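Local atomic coordinates of prolyl-tRNA synthetase (Naegleria fowleri, PDB entry 6UYH), a protein that probably attaches proline to its cognate tRNA by way of a prolyl-adenylate, and here holds the inhibitor halofuginone together with the ATP analogue AMPPNP. Residues T119-M124 / Q266-L271; N211-F214 / Y219-T222. One frame throughout, in Å; residues are numbered along the deposited sequence.

Contact 1: residues T119-M124 / Q266-L271. With HFG (7-bromo-6-chloro-3-{3-[(2R,3S)-3-hydroxypiperidin-2-yl]-2-oxopropyl}quinazolin-4(3H)-one), chain D.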
# COMPACT_ATOMS: atom_id res chain seq x y z
N THR A 119 1.09 -1.38 -16.35
CA THR A 119 0.83 0.05 -16.21
C THR A 119 -0.68 0.18 -16.40
O THR A 119 -1.29 -0.75 -16.94
CB THR A 119 1.62 0.92 -17.20
OG1 THR A 119 1.32 2.30 -16.96
CG2 THR A 119 1.26 0.57 -18.65
N SER A 120 -1.31 1.28 -15.97
CA SER A 120 -2.77 1.27 -15.85
C SER A 120 -3.52 2.20 -16.82
O SER A 120 -4.72 2.41 -16.62
CB SER A 120 -3.18 1.60 -14.42
OG SER A 120 -2.66 0.60 -13.56
N GLU A 121 -2.87 2.74 -17.86
CA GLU A 121 -3.59 3.59 -18.81
C GLU A 121 -4.84 2.90 -19.35
O GLU A 121 -5.93 3.50 -19.37
CB GLU A 121 -2.68 3.98 -19.98
CG GLU A 121 -1.69 5.10 -19.68
CD GLU A 121 -0.43 4.62 -18.99
OE1 GLU A 121 -0.30 3.41 -18.73
OE2 GLU A 121 0.44 5.47 -18.70
N THR A 122 -4.71 1.65 -19.82
CA THR A 122 -5.85 0.97 -20.44
C THR A 122 -6.83 0.43 -19.42
O THR A 122 -7.96 0.05 -19.79
CB THR A 122 -5.39 -0.18 -21.35
OG1 THR A 122 -4.75 -1.20 -20.57
CG2 THR A 122 -4.44 0.33 -22.45
N ILE A 123 -6.43 0.39 -18.14
CA ILE A 123 -7.30 -0.02 -17.04
C ILE A 123 -8.14 1.15 -16.55
O ILE A 123 -9.30 0.96 -16.16
CB ILE A 123 -6.43 -0.60 -15.90
CG1 ILE A 123 -5.66 -1.83 -16.40
CG2 ILE A 123 -7.28 -0.93 -14.65
CD1 ILE A 123 -4.69 -2.41 -15.35
N MET A 124 -7.59 2.36 -16.58
CA MET A 124 -8.22 3.53 -15.99
C MET A 124 -8.97 4.41 -16.98
O MET A 124 -9.98 5.01 -16.61
CB MET A 124 -7.16 4.38 -15.29
CG MET A 124 -6.53 3.67 -14.12
SD MET A 124 -5.13 4.60 -13.44
CE MET A 124 -5.99 5.99 -12.72
N GLN A 266 -4.17 15.19 -21.02
CA GLN A 266 -3.80 14.25 -19.97
C GLN A 266 -2.30 14.21 -19.75
O GLN A 266 -1.50 14.47 -20.66
CB GLN A 266 -4.26 12.83 -20.27
CG GLN A 266 -5.77 12.65 -20.21
CD GLN A 266 -6.18 11.29 -20.71
OE1 GLN A 266 -6.40 11.11 -21.91
NE2 GLN A 266 -6.26 10.31 -19.81
N ASN A 267 -1.93 13.86 -18.52
CA ASN A 267 -0.57 13.50 -18.13
C ASN A 267 -0.60 12.15 -17.43
O ASN A 267 -1.64 11.73 -16.90
CB ASN A 267 0.04 14.51 -17.14
CG ASN A 267 0.05 15.92 -17.65
OD1 ASN A 267 0.14 16.17 -18.86
ND2 ASN A 267 -0.01 16.87 -16.73
N SER A 268 0.56 11.49 -17.39
CA SER A 268 0.77 10.41 -16.42
C SER A 268 2.22 10.44 -15.97
O SER A 268 3.09 11.00 -16.64
CB SER A 268 0.39 9.02 -16.99
OG SER A 268 1.26 8.63 -18.03
N TRP A 269 2.48 9.87 -14.79
CA TRP A 269 3.79 10.01 -14.18
C TRP A 269 3.98 8.88 -13.17
O TRP A 269 3.02 8.48 -12.52
CB TRP A 269 3.96 11.39 -13.49
CG TRP A 269 2.65 12.10 -13.10
CD1 TRP A 269 1.88 12.91 -13.89
CD2 TRP A 269 2.00 12.08 -11.80
NE1 TRP A 269 0.79 13.39 -13.18
CE2 TRP A 269 0.84 12.89 -11.90
CE3 TRP A 269 2.30 11.46 -10.58
CZ2 TRP A 269 -0.03 13.10 -10.82
CZ3 TRP A 269 1.42 11.67 -9.50
CH2 TRP A 269 0.27 12.47 -9.63
N GLY A 270 5.19 8.36 -13.08
CA GLY A 270 5.44 7.24 -12.18
C GLY A 270 6.84 7.27 -11.59
O GLY A 270 7.79 7.74 -12.22
N LEU A 271 6.95 6.71 -10.39
CA LEU A 271 8.19 6.60 -9.62
C LEU A 271 8.13 5.26 -8.91
O LEU A 271 7.09 4.93 -8.33
CB LEU A 271 8.28 7.75 -8.59
CG LEU A 271 9.49 7.81 -7.67
CD1 LEU A 271 10.65 8.48 -8.40
CD2 LEU A 271 9.15 8.56 -6.38
O4' HFG D . 4.14 2.69 -18.33
C21 HFG D . 4.46 3.45 -19.22
C3' HFG D . 4.00 4.89 -19.23
C2' HFG D . 3.67 5.50 -17.86
N1' HFG D . 2.49 4.88 -17.24
C6' HFG D . 2.10 5.57 -16.00
C5' HFG D . 3.20 5.57 -14.98
C4' HFG D . 4.49 6.14 -15.58
C39 HFG D . 4.84 5.44 -16.88
O7' HFG D . 6.00 6.05 -17.46
C1' HFG D . 5.34 2.99 -20.39
N3 HFG D . 5.29 1.55 -20.58
C4 HFG D . 4.10 1.00 -21.05
O11 HFG D . 3.15 1.71 -21.33
C10 HFG D . 4.10 -0.47 -21.11
C5 HFG D . 2.98 -1.16 -21.57
C2 HFG D . 6.35 0.77 -20.23
N1 HFG D . 6.40 -0.52 -20.25
C9 HFG D . 5.24 -1.17 -20.69
C8 HFG D . 5.22 -2.56 -20.67
C7 HFG D . 4.09 -3.23 -21.11
BR1 HFG D . 4.07 -5.12 -20.98
C6 HFG D . 3.00 -2.54 -21.58
CL1 HFG D . 1.63 -3.37 -22.25
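The backbones come nearest at Glu121, in the first turn of helix 121-131, and Ser268 on strand 261-272, with CA atoms 8.4 Å apart, so they stay well separated and side chains span the distance. The link is slight: Ser268 OG gives a weak hydrogen bond of 3.3 Å to Glu121 OE2. Glu121 gets there by a bend in mid-chain (chi2 83°), which swings the carboxylate toward the strand although its CB does not point that way. The two carboxylate oxygens divide the work. OE1 accepts from Thr119 OG1 at 2.6 Å, met on its syn side and 15° out of the carboxylate plane. OE2 has two donors, N1' of the halofuginone piperidine at 2.6 Å and, weakly, the serine hydroxyl. A chi1 of -179° sets Thr119 OG1 beside its carbonyl carbon, where it meets both partners: it accepts from N1' at 2.8 Å, and its proton goes to the glutamate. Ring nitrogen, threonine hydroxyl and carboxylate thus close a small cycle of bonds. On the strand side the backbone at Gly270 packs against the ring, its N lying 3.4 Å from inhibitor C4'. His240 NE2 bonds the inhibitor too, and Trp167 of strand 164-174 packs on Thr119. In class II synthetases for proline this is the amino acid site, and halofuginone is known to set its hydroxypiperidine there in the manner of proline. N1' donates two bonds, which needs two N-H groups, so the amine is probably protonated and its charge probably offset by Glu121.

Contact 2: residues N211-F214 / Y219-T222. With HFG (7-bromo-6-chloro-3-{3-[(2R,3S)-3-hydroxypiperidin-2-yl]-2-oxopropyl}quinazolin-4(3H)-one), chain D.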
# COMPACT_ATOMS: atom_id res chain seq x y z
N ASN A 211 13.13 8.76 -29.56
CA ASN A 211 13.27 7.32 -29.47
C ASN A 211 13.02 6.80 -28.07
O ASN A 211 12.53 5.68 -27.90
CB ASN A 211 14.66 6.89 -29.96
CG ASN A 211 14.92 5.41 -29.76
OD1 ASN A 211 14.26 4.57 -30.36
ND2 ASN A 211 15.91 5.08 -28.93
N GLU A 212 13.34 7.59 -27.04
CA GLU A 212 13.23 7.12 -25.67
C GLU A 212 11.93 7.52 -25.00
O GLU A 212 11.60 6.95 -23.96
CB GLU A 212 14.41 7.63 -24.84
CG GLU A 212 15.73 6.95 -25.18
CD GLU A 212 15.76 5.49 -24.74
OE1 GLU A 212 15.22 5.19 -23.65
OE2 GLU A 212 16.32 4.66 -25.48
N LYS A 213 11.18 8.47 -25.55
CA LYS A 213 9.96 8.90 -24.88
C LYS A 213 8.88 7.83 -24.99
O LYS A 213 8.94 6.93 -25.83
CB LYS A 213 9.46 10.22 -25.47
CG LYS A 213 8.71 10.07 -26.77
CD LYS A 213 8.00 11.37 -27.15
CE LYS A 213 7.25 11.23 -28.46
NZ LYS A 213 6.26 10.12 -28.45
N PHE A 214 7.87 7.95 -24.13
CA PHE A 214 6.70 7.08 -24.20
C PHE A 214 5.99 7.29 -25.53
O PHE A 214 5.63 8.42 -25.88
CB PHE A 214 5.79 7.40 -23.01
CG PHE A 214 4.53 6.56 -22.93
CD1 PHE A 214 3.38 7.09 -22.36
CD2 PHE A 214 4.50 5.26 -23.40
CE1 PHE A 214 2.22 6.34 -22.25
CE2 PHE A 214 3.34 4.50 -23.31
CZ PHE A 214 2.20 5.04 -22.73
N TYR A 219 5.33 14.54 -25.08
CA TYR A 219 6.72 14.65 -24.64
C TYR A 219 6.86 14.01 -23.27
O TYR A 219 5.90 13.94 -22.50
CB TYR A 219 7.19 16.11 -24.61
CG TYR A 219 6.50 17.01 -23.62
CD1 TYR A 219 5.46 17.85 -24.01
CD2 TYR A 219 6.91 17.06 -22.29
CE1 TYR A 219 4.83 18.69 -23.11
CE2 TYR A 219 6.27 17.89 -21.38
CZ TYR A 219 5.24 18.70 -21.79
OH TYR A 219 4.62 19.53 -20.90
N THR A 220 8.08 13.55 -22.98
CA THR A 220 8.40 12.84 -21.75
C THR A 220 9.52 13.55 -21.02
O THR A 220 10.55 13.87 -21.64
CB THR A 220 8.81 11.39 -22.06
OG1 THR A 220 7.70 10.68 -22.61
CG2 THR A 220 9.28 10.68 -20.80
N THR A 221 9.34 13.81 -19.73
CA THR A 221 10.40 14.36 -18.91
C THR A 221 10.89 13.29 -17.94
O THR A 221 10.17 12.34 -17.63
CB THR A 221 9.96 15.62 -18.13
OG1 THR A 221 8.97 15.27 -17.14
CG2 THR A 221 9.39 16.68 -19.09
N THR A 222 12.15 13.42 -17.51
CA THR A 222 12.78 12.42 -16.66
C THR A 222 13.68 13.12 -15.65
O THR A 222 14.13 14.24 -15.88
CB THR A 222 13.60 11.43 -17.52
OG1 THR A 222 14.27 10.48 -16.68
CG2 THR A 222 14.65 12.16 -18.36
O4' HFG D . 4.14 2.69 -18.33
C21 HFG D . 4.46 3.45 -19.22
C3' HFG D . 4.00 4.89 -19.23
C2' HFG D . 3.67 5.50 -17.86
N1' HFG D . 2.49 4.88 -17.24
C6' HFG D . 2.10 5.57 -16.00
C5' HFG D . 3.20 5.57 -14.98
C4' HFG D . 4.49 6.14 -15.58
C39 HFG D . 4.84 5.44 -16.88
O7' HFG D . 6.00 6.05 -17.46
C1' HFG D . 5.34 2.99 -20.39
N3 HFG D . 5.29 1.55 -20.58
C4 HFG D . 4.10 1.00 -21.05
O11 HFG D . 3.15 1.71 -21.33
C10 HFG D . 4.10 -0.47 -21.11
C5 HFG D . 2.98 -1.16 -21.57
C2 HFG D . 6.35 0.77 -20.23
N1 HFG D . 6.40 -0.52 -20.25
C9 HFG D . 5.24 -1.17 -20.69
C8 HFG D . 5.22 -2.56 -20.67
C7 HFG D . 4.09 -3.23 -21.11
BR1 HFG D . 4.07 -5.12 -20.98
C6 HFG D . 3.00 -2.54 -21.58
CL1 HFG D . 1.63 -3.37 -22.25
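Thr220 and Lys213 bury most of the surface here, meeting where their CA atoms come within 5.3 Å. The threonine points its CB at the loop and OG1 lies 3.4 Å from Lys213 CB; the two CB atoms are 3.7 Å apart. The same OG1 accepts the backbone N-H of Phe214 at 3.1 Å, with an angle of 154° at the hydrogen. This hydroxyl is also hydrogen-bonded to His240 ND1, so it joins the loop to strand 232-243. Residues 211-214 belong to the loop that joins antiparallel strands 204-207 and 219-227, and 219-222 open the second of these, all part of the class II catalytic core. In one of two deposited conformers the lysine chain runs past Tyr219 and NZ reaches the carbonyl oxygens of Phe214 and Ala217, bonds that are therefore doubtful. In Phe214 CG stands opposite the backbone N (chi1 -179°), which carries the ring away from Thr220 to halofuginone. One ring face lies beneath inhibitor C3', which sits 3.7 Å above the plane and over the centre, while CE2 approaches carbonyl oxygen O11 at 3.4 Å. The His240 ring also meets this phenyl, with planes at about 50°.

In the fold
Both contacts meet at halofuginone, their centres 14 Å apart. Contact 1 grips the hydroxypiperidine through its ring nitrogen, whereas contact 2 puts a phenyl face against the linker, with the quinazolinone O11 beside the rim of the ring. They touch directly where Glu121 OE2 lies 4.1 Å from Phe214 CE1, so the carboxylate and the phenyl border the same part of the pocket. His240 of strand 232-243 is shared by both contacts, and its backbone pairs with Ser268. The nucleotide is close by, with the side chains of Glu121 and Phe214 about 7 and 6 Å from AMPPNP, and magnesium about 12 and 10 Å away.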